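Local atomic coordinates of 6-phosphogluconate dehydrogenase NAD-binding (Dyadobacter fermentans, PDB entry 4GBJ), a protein that probably works as an NAD(P)-binding oxidoreductase of the 6-phosphogluconate and 3-hydroxyisobutyrate dehydrogenase family. Residues B[27-32]-B[153-158]; B[224-229]-B[284-289]; B[82-87]-B[108-113]; B[247-252]-B[261-266]. All coordinates share one frame; numbering follows the deposited sequence.

Contact 1 (B[27-32]-B[153-158]); sequences AGYELV and VENFVK. With NA (sodium ion), chain E.
Asn-155 sets its carboxamide against two residues at the start of 27-32, Ala-27 and Tyr-29, each half of the amide meeting a different one. Its OD1 lies 3.7 Å from CB of Ala-27, while ND2 comes to the ring edge of Tyr-29, near the ring plane, 3.6 Å from CE2. The amide and ring planes stand 72° apart, so the two flat groups meet steeply and do not stack. Tyr-29 CG is anti to its own carbonyl carbon (chi1 -67°), which carries the ring toward the amide. Helix 17-26 ends here in a Schellman motif with Gly-28, at positive phi, as the C-prime residue, and the chain then enters strand 31-34 of the Rossmann-type domain. Segment 153-158 runs from the last residue of helix 143-153 through the loop that leads to strand 159-162. Two of its backbone carbonyls bind a sodium ion, Glu-154 O at 2.2 Å and Val-157 O at 2.4 Å, with two waters; one of these also donates to Lys-158 O. ND2 of Asn-155 is hydrogen-bonded to Ile-152 O, near the end of helix 143-153, and does not bridge to Tyr-29. This small surface contact therefore rests on van der Waals touching.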
loop_
_atom_site.group_PDB
_atom_site.type_symbol
_atom_site.label_atom_id
_atom_site.label_comp_id
_atom_site.label_asym_id
_atom_site.label_seq_id
_atom_site.Cartn_x
_atom_site.Cartn_y
_atom_site.Cartn_z
ATOM N N ALA B 27 34.665 4.489 -3.244
ATOM C CA ALA B 27 34.884 4.933 -1.855
ATOM C C ALA B 27 36.293 4.552 -1.243
ATOM O O ALA B 27 36.513 4.779 -0.048
ATOM C CB ALA B 27 33.783 4.392 -0.971
ATOM N N GLY B 28 37.205 3.998 -2.040
ATOM C CA GLY B 28 38.563 3.679 -1.600
ATOM C C GLY B 28 38.830 2.293 -1.047
ATOM O O GLY B 28 39.952 2.025 -0.618
ATOM N N TYR B 29 37.835 1.386 -1.068
ATOM C CA TYR B 29 38.058 0.015 -0.605
ATOM C C TYR B 29 38.661 -0.847 -1.702
ATOM O O TYR B 29 38.208 -0.802 -2.847
ATOM C CB TYR B 29 36.758 -0.637 -0.157
ATOM C CG TYR B 29 36.144 -0.031 1.077
ATOM C CD1 TYR B 29 36.543 -0.433 2.345
ATOM C CD2 TYR B 29 35.101 0.882 0.984
ATOM C CE1 TYR B 29 36.028 0.167 3.490
ATOM C CE2 TYR B 29 34.556 1.472 2.122
ATOM C CZ TYR B 29 34.998 1.088 3.379
ATOM O OH TYR B 29 34.400 1.560 4.531
ATOM N N GLU B 30 39.608 -1.705 -1.329
ATOM C CA GLU B 30 40.221 -2.665 -2.248
ATOM C C GLU B 30 39.306 -3.903 -2.312
ATOM O O GLU B 30 38.934 -4.418 -1.249
ATOM C CB GLU B 30 41.643 -2.999 -1.754
ATOM C CG GLU B 30 42.328 -4.212 -2.379
ATOM C CD GLU B 30 43.731 -4.471 -1.848
ATOM O OE1 GLU B 30 43.963 -4.280 -0.629
ATOM O OE2 GLU B 30 44.598 -4.882 -2.652
ATOM N N LEU B 31 38.886 -4.341 -3.536
ATOM C CA LEU B 31 38.014 -5.509 -3.692
ATOM C C LEU B 31 38.635 -6.631 -4.487
ATOM O O LEU B 31 39.158 -6.382 -5.571
ATOM C CB LEU B 31 36.674 -5.192 -4.415
ATOM C CG LEU B 31 35.680 -4.190 -3.838
ATOM C CD1 LEU B 31 34.376 -4.307 -4.544
ATOM C CD2 LEU B 31 35.450 -4.400 -2.407
ATOM N N VAL B 32 38.404 -7.888 -4.032
ATOM C CA VAL B 32 38.764 -9.107 -4.752
ATOM C C VAL B 32 37.406 -9.754 -5.034
ATOM O O VAL B 32 36.654 -10.104 -4.109
ATOM C CB VAL B 32 39.820 -10.016 -4.083
ATOM C CG1 VAL B 32 39.448 -10.412 -2.659
ATOM C CG2 VAL B 32 40.126 -11.232 -4.953
ATOM N N VAL B 153 28.734 -0.348 4.370
ATOM C CA VAL B 153 27.433 -0.361 3.677
ATOM C C VAL B 153 26.785 1.029 3.603
ATOM O O VAL B 153 26.021 1.248 2.681
ATOM C CB VAL B 153 26.458 -1.412 4.223
ATOM C CG1 VAL B 153 27.155 -2.762 4.310
ATOM C CG2 VAL B 153 25.851 -1.027 5.568
ATOM N N GLU B 154 27.156 1.976 4.496
ATOM C CA GLU B 154 26.663 3.364 4.450
ATOM C C GLU B 154 27.000 4.027 3.125
ATOM O O GLU B 154 26.358 4.991 2.759
ATOM C CB GLU B 154 27.252 4.206 5.606
ATOM C CG GLU B 154 26.498 4.008 6.899
ATOM C CD GLU B 154 27.052 4.644 8.159
ATOM O OE1 GLU B 154 28.270 4.933 8.228
ATOM O OE2 GLU B 154 26.243 4.846 9.092
ATOM N N ASN B 155 28.021 3.541 2.427
ATOM C CA ASN B 155 28.429 4.110 1.151
ATOM C C ASN B 155 27.431 3.867 0.039
ATOM O O ASN B 155 27.351 4.698 -0.837
ATOM C CB ASN B 155 29.787 3.563 0.740
ATOM C CG ASN B 155 30.881 4.087 1.640
ATOM O OD1 ASN B 155 31.212 5.263 1.595
ATOM N ND2 ASN B 155 31.407 3.261 2.526
ATOM N N PHE B 156 26.644 2.784 0.071
ATOM C CA PHE B 156 25.704 2.513 -1.030
ATOM C C PHE B 156 24.231 2.500 -0.628
ATOM O O PHE B 156 23.413 2.152 -1.463
ATOM C CB PHE B 156 26.061 1.206 -1.753
ATOM C CG PHE B 156 26.125 -0.041 -0.936
ATOM C CD1 PHE B 156 25.012 -0.867 -0.807
ATOM C CD2 PHE B 156 27.318 -0.456 -0.377
ATOM C CE1 PHE B 156 25.088 -2.058 -0.081
ATOM C CE2 PHE B 156 27.395 -1.649 0.336
ATOM C CZ PHE B 156 26.275 -2.433 0.487
ATOM N N VAL B 157 23.875 2.957 0.574
ATOM C CA VAL B 157 22.481 3.073 0.988
ATOM C C VAL B 157 22.315 4.340 1.763
ATOM O O VAL B 157 23.276 4.860 2.311
ATOM C CB VAL B 157 21.937 1.882 1.821
ATOM C CG1 VAL B 157 22.024 0.557 1.053
ATOM C CG2 VAL B 157 22.609 1.800 3.192
ATOM N N LYS B 158 21.071 4.779 1.879
ATOM C CA LYS B 158 20.699 5.916 2.700
ATOM C C LYS B 158 20.519 5.370 4.122
ATOM O O LYS B 158 21.324 5.654 4.992
ATOM C CB LYS B 158 19.418 6.577 2.142
ATOM C CG LYS B 158 18.809 7.654 3.010
ATOM C CD LYS B 158 17.583 8.280 2.323
ATOM C CE LYS B 158 16.686 9.010 3.289
ATOM N NZ LYS B 158 17.344 10.223 3.851
HETATM NA NA NA E . 24.826 6.616 2.803
HETATM O O HOH W 1 24.046 5.927 5.040
HETATM O O HOH W 2 26.611 7.928 4.347
#

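Contact 2 (B[224-229]-B[284-289]); sequences KLVASN and ALALGA
Val-226 holds CG1 anti to its backbone N (chi1 -178°) and CG2 anti to its carbonyl carbon, a setting that lets both methyls meet CB of Ala-286; Asn-229, at an unusual chi1 of -109°, swings its amide toward Leu-287. The contact belongs to the all-helical C-terminal domain of the 3-hydroxyisobutyrate dehydrogenase type, where the end of helix 217-228 meets the 3-10 segment that runs through 284-286, just before helix 288-292. Ala-286 points its methyl at the helix and sits between the valine branches, with CG2 at 3.8 Å and CG1 at 3.9 Å from its CB. Val-226 also packs on Leu-185 and Phe-192 of the long helix 169-197, and it and Ala-286 are both buried. Further along, Asn-229 leaves the helix with positive phi (59°), and its side chain passes slantwise across that of Leu-287. The amide is also engaged outside the two segments: OD1 is hydrogen-bonded to Tyr-231 OH, and ND2 has a weak bond to Ser-290 OG. Tyr-231 also touches Ala-286 and Leu-287, so one side chain reaches both segments, bonding Asn-229 and packing on the 284-289 side. No hydrogen bond links the segments themselves. CD2 of Leu-287 meets the whole end of the asparagine, 3.4 Å from OD1, 3.6 Å from CG and 3.8 Å from ND2.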
loop_
_atom_site.group_PDB
_atom_site.type_symbol
_atom_site.label_atom_id
_atom_site.label_comp_id
_atom_site.label_asym_id
_atom_site.label_seq_id
_atom_site.Cartn_x
_atom_site.Cartn_y
_atom_site.Cartn_z
ATOM N N LYS B 224 1.646 2.414 -12.108
ATOM C CA LYS B 224 1.685 2.727 -13.530
ATOM C C LYS B 224 1.694 1.412 -14.326
ATOM O O LYS B 224 0.978 1.296 -15.313
ATOM C CB LYS B 224 2.928 3.597 -13.849
ATOM C CG LYS B 224 2.936 4.270 -15.216
ATOM C CD LYS B 224 2.454 5.729 -15.167
ATOM C CE LYS B 224 3.575 6.679 -14.757
ATOM N NZ LYS B 224 3.127 8.092 -14.621
ATOM N N LEU B 225 2.439 0.403 -13.856
ATOM C CA LEU B 225 2.461 -0.914 -14.507
ATOM C C LEU B 225 1.062 -1.535 -14.493
ATOM O O LEU B 225 0.573 -2.005 -15.503
ATOM C CB LEU B 225 3.416 -1.923 -13.797
ATOM C CG LEU B 225 4.839 -1.548 -13.471
ATOM C CD1 LEU B 225 5.637 -2.801 -13.107
ATOM C CD2 LEU B 225 5.500 -0.829 -14.588
ATOM N N VAL B 226 0.403 -1.493 -13.332
ATOM C CA VAL B 226 -0.924 -2.094 -13.184
ATOM C C VAL B 226 -1.953 -1.339 -14.012
ATOM O O VAL B 226 -2.812 -1.955 -14.627
ATOM C CB VAL B 226 -1.339 -2.212 -11.702
ATOM C CG1 VAL B 226 -2.713 -2.895 -11.577
ATOM C CG2 VAL B 226 -0.292 -3.020 -10.933
ATOM N N ALA B 227 -1.827 -0.028 -14.081
ATOM C CA ALA B 227 -2.748 0.799 -14.849
ATOM C C ALA B 227 -2.635 0.458 -16.316
ATOM O O ALA B 227 -3.631 0.222 -16.961
ATOM C CB ALA B 227 -2.441 2.285 -14.625
ATOM N N SER B 228 -1.425 0.402 -16.840
ATOM C CA SER B 228 -1.231 0.099 -18.263
ATOM C C SER B 228 -1.370 -1.402 -18.518
ATOM O O SER B 228 -1.595 -1.821 -19.641
ATOM C CB SER B 228 0.128 0.604 -18.710
ATOM O OG SER B 228 1.135 0.047 -17.888
ATOM N N ASN B 229 -1.220 -2.223 -17.470
ATOM C CA ASN B 229 -1.300 -3.677 -17.547
ATOM C C ASN B 229 -0.245 -4.163 -18.523
ATOM O O ASN B 229 -0.472 -5.129 -19.213
ATOM C CB ASN B 229 -2.717 -4.145 -17.944
ATOM C CG ASN B 229 -3.543 -4.815 -16.887
ATOM O OD1 ASN B 229 -3.083 -5.229 -15.802
ATOM N ND2 ASN B 229 -4.782 -5.047 -17.260
ATOM N N ALA B 284 3.076 -8.656 -13.121
ATOM C CA ALA B 284 1.966 -9.280 -13.842
ATOM C C ALA B 284 1.107 -10.146 -12.956
ATOM O O ALA B 284 0.081 -10.603 -13.416
ATOM C CB ALA B 284 2.499 -10.092 -15.020
ATOM N N LEU B 285 1.426 -10.318 -11.653
ATOM C CA LEU B 285 0.506 -11.025 -10.755
ATOM C C LEU B 285 -0.852 -10.273 -10.781
ATOM O O LEU B 285 -1.924 -10.887 -10.598
ATOM C CB LEU B 285 1.071 -11.132 -9.315
ATOM C CG LEU B 285 1.085 -9.828 -8.492
ATOM C CD1 LEU B 285 -0.218 -9.604 -7.740
ATOM C CD2 LEU B 285 2.259 -9.813 -7.531
ATOM N N ALA B 286 -0.799 -8.933 -10.999
ATOM C CA ALA B 286 -1.989 -8.079 -11.027
ATOM C C ALA B 286 -2.962 -8.391 -12.196
ATOM O O ALA B 286 -4.121 -7.955 -12.128
ATOM C CB ALA B 286 -1.592 -6.611 -11.050
ATOM N N LEU B 287 -2.509 -9.145 -13.237
ATOM C CA LEU B 287 -3.360 -9.601 -14.331
ATOM C C LEU B 287 -4.379 -10.598 -13.904
ATOM O O LEU B 287 -5.357 -10.743 -14.623
ATOM C CB LEU B 287 -2.563 -10.211 -15.508
ATOM C CG LEU B 287 -1.942 -9.244 -16.465
ATOM C CD1 LEU B 287 -1.180 -9.982 -17.551
ATOM C CD2 LEU B 287 -3.024 -8.371 -17.160
ATOM N N GLY B 288 -4.192 -11.298 -12.780
ATOM C CA GLY B 288 -5.195 -12.274 -12.329
ATOM C C GLY B 288 -6.574 -11.675 -12.106
ATOM O O GLY B 288 -7.591 -12.306 -12.387
ATOM N N ALA B 289 -6.620 -10.456 -11.595
ATOM C CA ALA B 289 -7.903 -9.763 -11.337
ATOM C C ALA B 289 -8.622 -9.502 -12.659
ATOM O O ALA B 289 -9.845 -9.540 -12.684
ATOM C CB ALA B 289 -7.667 -8.439 -10.607
#

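Contact 3 (B[82-87]-B[108-113]); sequences ELVEKL and AQVHEW
Trp-113 NE1 donates a nearly straight 2.8 Å bond to Gln-109 OE1, from above the carbonyl plane, on the same helix that offers His-111 to Val-84 across the contact. The imidazole of His-111 has polar partners at both nitrogens: ND1 is hydrogen-bonded to Leu-107 O, one turn back in its own helix, and NE2 to His-93 ND1 in strand 92-95. Both partners lie outside the two segments; together they would hold the ring's rotation, and they satisfy its nitrogens in a buried place. Val-84 lies over one face, its CG1 3.9 Å from the ring centroid and 17° off the normal, a CH-pi contact. With CG1 anti to the backbone N (chi1 177°), the same methyl also reaches down to the helix backbone, 3.5 Å from His-111 CA. The other branch, CG2, also lies over the ring, 3.8 Å from CE1. Leu-87, one turn on, brings CD2 obliquely to within 4.0 Å of CD2 of His-111, and Val-84 CG1 also meets Val-110 CG1 at 4.3 Å. Tyr-118 meets the imidazole edge-to-face. The short axes approach to 9.0 Å and cross at -51°. Helices 81-87 and 101-113, joined through strand 92-95, pack side by side against the parallel part of the mixed sheet, as helices that flank neighbouring strands do in a Rossmann-type nucleotide-binding domain.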
loop_
_atom_site.group_PDB
_atom_site.type_symbol
_atom_site.label_atom_id
_atom_site.label_comp_id
_atom_site.label_asym_id
_atom_site.label_seq_id
_atom_site.Cartn_x
_atom_site.Cartn_y
_atom_site.Cartn_z
ATOM N N GLU B 82 34.324 -25.621 4.018
ATOM C CA GLU B 82 35.725 -25.339 3.719
ATOM C C GLU B 82 35.935 -23.861 3.370
ATOM O O GLU B 82 36.952 -23.304 3.757
ATOM C CB GLU B 82 36.283 -26.261 2.614
ATOM C CG GLU B 82 35.778 -25.967 1.212
ATOM C CD GLU B 82 35.747 -27.183 0.301
ATOM O OE1 GLU B 82 34.634 -27.600 -0.101
ATOM O OE2 GLU B 82 36.832 -27.750 0.032
ATOM N N LEU B 83 34.960 -23.202 2.744
ATOM C CA LEU B 83 35.076 -21.791 2.446
ATOM C C LEU B 83 34.907 -20.965 3.738
ATOM O O LEU B 83 35.732 -20.087 4.008
ATOM C CB LEU B 83 34.084 -21.358 1.369
ATOM C CG LEU B 83 34.254 -19.883 0.938
ATOM C CD1 LEU B 83 33.901 -19.694 -0.534
ATOM C CD2 LEU B 83 33.371 -18.944 1.756
ATOM N N VAL B 84 33.897 -21.289 4.552
ATOM C CA VAL B 84 33.626 -20.617 5.838
ATOM C C VAL B 84 34.838 -20.826 6.805
ATOM O O VAL B 84 35.218 -19.942 7.581
ATOM C CB VAL B 84 32.302 -21.164 6.462
ATOM C CG1 VAL B 84 32.023 -20.556 7.827
ATOM C CG2 VAL B 84 31.105 -20.926 5.540
ATOM N N GLU B 85 35.407 -21.993 6.774
ATOM C CA GLU B 85 36.587 -22.287 7.580
ATOM C C GLU B 85 37.764 -21.393 7.164
ATOM O O GLU B 85 38.498 -20.915 8.040
ATOM C CB GLU B 85 36.970 -23.747 7.450
ATOM C CG GLU B 85 38.261 -24.035 8.191
ATOM C CD GLU B 85 38.626 -25.495 8.373
ATOM O OE1 GLU B 85 38.255 -26.335 7.521
ATOM O OE2 GLU B 85 39.343 -25.780 9.354
ATOM N N LYS B 86 37.933 -21.131 5.850
ATOM C CA LYS B 86 39.009 -20.235 5.443
ATOM C C LYS B 86 38.708 -18.822 5.971
ATOM O O LYS B 86 39.582 -18.216 6.541
ATOM C CB LYS B 86 39.197 -20.234 3.945
ATOM C CG LYS B 86 40.461 -19.518 3.534
ATOM C CD LYS B 86 40.670 -19.638 2.072
ATOM C CE LYS B 86 41.916 -18.932 1.636
ATOM N NZ LYS B 86 42.051 -18.973 0.165
ATOM N N LEU B 87 37.471 -18.333 5.840
ATOM C CA LEU B 87 37.037 -17.023 6.412
ATOM C C LEU B 87 37.438 -16.937 7.911
ATOM O O LEU B 87 37.942 -15.918 8.352
ATOM C CB LEU B 87 35.529 -16.846 6.243
ATOM C CG LEU B 87 34.955 -15.534 6.734
ATOM C CD1 LEU B 87 35.644 -14.337 6.070
ATOM C CD2 LEU B 87 33.466 -15.504 6.524
ATOM N N ALA B 108 24.615 -19.101 9.643
ATOM C CA ALA B 108 25.243 -18.356 10.762
ATOM C C ALA B 108 25.787 -19.274 11.791
ATOM O O ALA B 108 26.854 -19.007 12.392
ATOM C CB ALA B 108 24.233 -17.406 11.420
ATOM N N GLN B 109 25.080 -20.371 11.997
ATOM C CA GLN B 109 25.522 -21.393 12.956
ATOM C C GLN B 109 26.884 -21.978 12.472
ATOM O O GLN B 109 27.836 -22.031 13.234
ATOM C CB GLN B 109 24.417 -22.474 13.141
ATOM C CG GLN B 109 24.171 -22.827 14.618
ATOM C CD GLN B 109 25.358 -23.540 15.266
ATOM O OE1 GLN B 109 25.614 -24.733 15.002
ATOM N NE2 GLN B 109 26.084 -22.866 16.170
ATOM N N VAL B 110 27.003 -22.290 11.177
ATOM C CA VAL B 110 28.218 -22.871 10.603
ATOM C C VAL B 110 29.382 -21.874 10.701
ATOM O O VAL B 110 30.501 -22.275 11.012
ATOM C CB VAL B 110 28.008 -23.367 9.145
ATOM C CG1 VAL B 110 29.321 -23.888 8.527
ATOM C CG2 VAL B 110 26.925 -24.445 9.092
ATOM N N HIS B 111 29.118 -20.577 10.514
ATOM C CA HIS B 111 30.158 -19.552 10.634
ATOM C C HIS B 111 30.734 -19.534 12.046
ATOM O O HIS B 111 31.934 -19.448 12.197
ATOM C CB HIS B 111 29.616 -18.161 10.243
ATOM C CG HIS B 111 29.465 -17.937 8.766
ATOM N ND1 HIS B 111 28.645 -18.742 7.983
ATOM C CD2 HIS B 111 30.002 -16.971 7.974
ATOM C CE1 HIS B 111 28.726 -18.258 6.750
ATOM N NE2 HIS B 111 29.488 -17.165 6.705
ATOM N N GLU B 112 29.885 -19.600 13.069
ATOM C CA GLU B 112 30.338 -19.630 14.479
ATOM C C GLU B 112 31.182 -20.848 14.841
ATOM O O GLU B 112 31.913 -20.777 15.825
ATOM C CB GLU B 112 29.144 -19.570 15.448
ATOM C CG GLU B 112 28.387 -18.245 15.407
ATOM C CD GLU B 112 29.168 -16.953 15.634
ATOM O OE1 GLU B 112 28.668 -15.882 15.208
ATOM O OE2 GLU B 112 30.263 -16.999 16.250
ATOM N N TRP B 113 31.107 -21.952 14.076
ATOM C CA TRP B 113 31.957 -23.115 14.341
ATOM C C TRP B 113 33.418 -22.769 14.172
ATOM O O TRP B 113 34.272 -23.345 14.851
ATOM C CB TRP B 113 31.658 -24.273 13.381
ATOM C CG TRP B 113 30.268 -24.822 13.370
ATOM C CD1 TRP B 113 29.273 -24.617 14.283
ATOM C CD2 TRP B 113 29.782 -25.804 12.462
ATOM N NE1 TRP B 113 28.126 -25.260 13.875
ATOM C CE2 TRP B 113 28.425 -26.043 12.789
ATOM C CE3 TRP B 113 30.342 -26.460 11.360
ATOM C CZ2 TRP B 113 27.621 -26.912 12.049
ATOM C CZ3 TRP B 113 29.547 -27.331 10.629
ATOM C CH2 TRP B 113 28.198 -27.543 10.967
#

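Contact 4 (B[247-252]-B[261-266]); sequences LTLQTA and FADIIR
Two consecutive helices of the C-terminal helical domain, 238-254 and 260-274, form a helical hairpin here, running roughly antiparallel with 149° between the N-to-C directions of the short segments and their axes 10.3 Å apart at closest. Leu-249 carries the contact: each branch of its isobutyl end finds a different part of the partner helix. CD2 rests on the methyl of Ala-262 at 3.7 Å, and the same carbon lies 3.4 Å from OD1 of Asp-263, whose end comes toward the leucine at the solvent-exposed edge of the contact. The other methyl, CD1, meets the aliphatic run of Arg-266, 3.5 Å from its CD. Arg-266 starts with CG anti to the backbone N (chi1 176°) and stays extended as far as NE, so it crosses the leucine at about a right angle and its methylenes do the touching. Leu-249 and Ala-262 thus make the apolar part, with Asp-263 and Arg-266 beside it and no hydrogen bond between the two segments. Within the first helix, Leu-247 O accepts from both N and OG1 of Thr-251, which arrive from opposite faces of the carbonyl plane; the hydroxyl bond is 2.8 Å long. Around the pair, Thr-248 and Thr-251 pack on Leu-175 of helix 169-197, and Phe-261 on Cys-183 of that helix. These contacts set the hairpin beside helix 169-197, and the stack of Phe-261 on Phe-261 of the second subunit puts it at the dimer interface.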
loop_
_atom_site.group_PDB
_atom_site.type_symbol
_atom_site.label_atom_id
_atom_site.label_comp_id
_atom_site.label_asym_id
_atom_site.label_seq_id
_atom_site.Cartn_x
_atom_site.Cartn_y
_atom_site.Cartn_z
ATOM N N LEU B 247 8.788 -18.285 0.226
ATOM C CA LEU B 247 9.705 -18.115 1.372
ATOM C C LEU B 247 8.918 -17.483 2.534
ATOM O O LEU B 247 9.070 -17.877 3.672
ATOM C CB LEU B 247 10.903 -17.216 1.016
ATOM C CG LEU B 247 11.953 -17.721 0.004
ATOM C CD1 LEU B 247 13.023 -16.723 -0.157
ATOM C CD2 LEU B 247 12.575 -19.041 0.441
ATOM N N THR B 248 8.077 -16.486 2.230
ATOM C CA THR B 248 7.247 -15.818 3.228
ATOM C C THR B 248 6.269 -16.803 3.875
ATOM O O THR B 248 6.112 -16.816 5.107
ATOM C CB THR B 248 6.539 -14.654 2.565
ATOM O OG1 THR B 248 7.547 -13.762 2.093
ATOM C CG2 THR B 248 5.529 -13.963 3.494
ATOM N N LEU B 249 5.569 -17.572 3.062
ATOM C CA LEU B 249 4.615 -18.543 3.586
ATOM C C LEU B 249 5.298 -19.585 4.459
ATOM O O LEU B 249 4.754 -19.933 5.505
ATOM C CB LEU B 249 3.843 -19.212 2.468
ATOM C CG LEU B 249 2.837 -18.299 1.771
ATOM C CD1 LEU B 249 2.466 -18.845 0.365
ATOM C CD2 LEU B 249 1.574 -18.133 2.643
ATOM N N GLN B 250 6.496 -20.051 4.063
ATOM C CA GLN B 250 7.227 -21.013 4.903
ATOM C C GLN B 250 7.623 -20.384 6.209
ATOM O O GLN B 250 7.544 -21.025 7.254
ATOM C CB GLN B 250 8.479 -21.534 4.191
ATOM C CG GLN B 250 9.185 -22.689 4.924
ATOM C CD GLN B 250 8.278 -23.923 5.025
ATOM O OE1 GLN B 250 7.781 -24.405 3.998
ATOM N NE2 GLN B 250 8.007 -24.474 6.252
ATOM N N THR B 251 8.166 -19.159 6.136
ATOM C CA THR B 251 8.622 -18.425 7.308
ATOM C C THR B 251 7.449 -18.212 8.281
ATOM O O THR B 251 7.599 -18.431 9.485
ATOM C CB THR B 251 9.263 -17.099 6.858
ATOM O OG1 THR B 251 10.419 -17.431 6.108
ATOM C CG2 THR B 251 9.638 -16.201 8.007
ATOM N N ALA B 252 6.297 -17.788 7.768
ATOM C CA ALA B 252 5.145 -17.526 8.629
ATOM C C ALA B 252 4.622 -18.853 9.227
ATOM O O ALA B 252 4.362 -18.933 10.423
ATOM C CB ALA B 252 4.054 -16.770 7.847
ATOM N N PHE B 261 -3.554 -12.998 2.739
ATOM C CA PHE B 261 -3.218 -12.264 1.557
ATOM C C PHE B 261 -2.116 -12.973 0.767
ATOM O O PHE B 261 -2.153 -12.999 -0.468
ATOM C CB PHE B 261 -2.768 -10.811 1.901
ATOM C CG PHE B 261 -3.845 -9.772 2.143
ATOM C CD1 PHE B 261 -5.193 -10.107 2.079
ATOM C CD2 PHE B 261 -3.521 -8.429 2.182
ATOM C CE1 PHE B 261 -6.181 -9.117 2.217
ATOM C CE2 PHE B 261 -4.501 -7.454 2.284
ATOM C CZ PHE B 261 -5.819 -7.800 2.308
ATOM N N ALA B 262 -1.116 -13.496 1.462
ATOM C CA ALA B 262 -0.017 -14.183 0.750
ATOM C C ALA B 262 -0.510 -15.442 -0.030
ATOM O O ALA B 262 0.026 -15.752 -1.094
ATOM C CB ALA B 262 1.108 -14.537 1.713
ATOM N N ASP B 263 -1.562 -16.132 0.460
ATOM C CA ASP B 263 -2.158 -17.291 -0.232
ATOM C C ASP B 263 -2.696 -16.883 -1.608
ATOM O O ASP B 263 -2.430 -17.554 -2.601
ATOM C CB ASP B 263 -3.298 -17.891 0.581
ATOM C CG ASP B 263 -2.941 -18.372 1.984
ATOM O OD1 ASP B 263 -1.736 -18.563 2.269
ATOM O OD2 ASP B 263 -3.851 -18.609 2.766
ATOM N N ILE B 264 -3.381 -15.726 -1.649
ATOM C CA ILE B 264 -3.938 -15.123 -2.863
ATOM C C ILE B 264 -2.803 -14.780 -3.814
ATOM O O ILE B 264 -2.887 -15.174 -4.942
ATOM C CB ILE B 264 -4.790 -13.891 -2.561
ATOM C CG1 ILE B 264 -6.014 -14.218 -1.651
ATOM C CG2 ILE B 264 -5.248 -13.169 -3.841
ATOM C CD1 ILE B 264 -6.927 -14.968 -2.106
ATOM N N ILE B 265 -1.718 -14.151 -3.337
ATOM C CA ILE B 265 -0.560 -13.785 -4.155
ATOM C C ILE B 265 0.068 -15.022 -4.751
ATOM O O ILE B 265 0.328 -15.068 -5.961
ATOM C CB ILE B 265 0.446 -12.985 -3.298
ATOM C CG1 ILE B 265 -0.113 -11.582 -2.913
ATOM C CG2 ILE B 265 1.787 -12.873 -3.924
ATOM C CD1 ILE B 265 -0.433 -10.695 -4.010
ATOM N N ARG B 266 0.283 -16.046 -3.919
ATOM C CA ARG B 266 0.807 -17.308 -4.418
ATOM C C ARG B 266 -0.042 -17.851 -5.578
ATOM O O ARG B 266 0.520 -18.232 -6.601
ATOM C CB ARG B 266 0.886 -18.354 -3.300
ATOM C CG ARG B 266 1.324 -19.743 -3.753
ATOM C CD ARG B 266 1.570 -20.621 -2.529
ATOM N NE ARG B 266 1.712 -22.027 -2.896
ATOM C CZ ARG B 266 0.717 -22.842 -3.232
ATOM N NH1 ARG B 266 -0.538 -22.395 -3.279
ATOM N NH2 ARG B 266 0.968 -24.098 -3.556
#

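Overall arrangement
Contact 1 closes the longest loop, bringing the turn before strand 31-34 to the loop before strand 159-162. Contact 3 is nested within that loop, joining two helices of the same nucleotide-binding domain; their nearest atoms are about 9 Å from contact 1. The chain then enters the helical domain with the long helix 169-197. There contact 2 closes a second loop, from the end of helix 217-228 to the turn before helix 288-292, with the hairpin of contact 4 nested inside. These two touch through Leu-285 and Ile-265. The domains' loops follow in series without crossing, and contacts 1 and 2 lie on opposite sides of the chain's centre, 36 Å apart between centres.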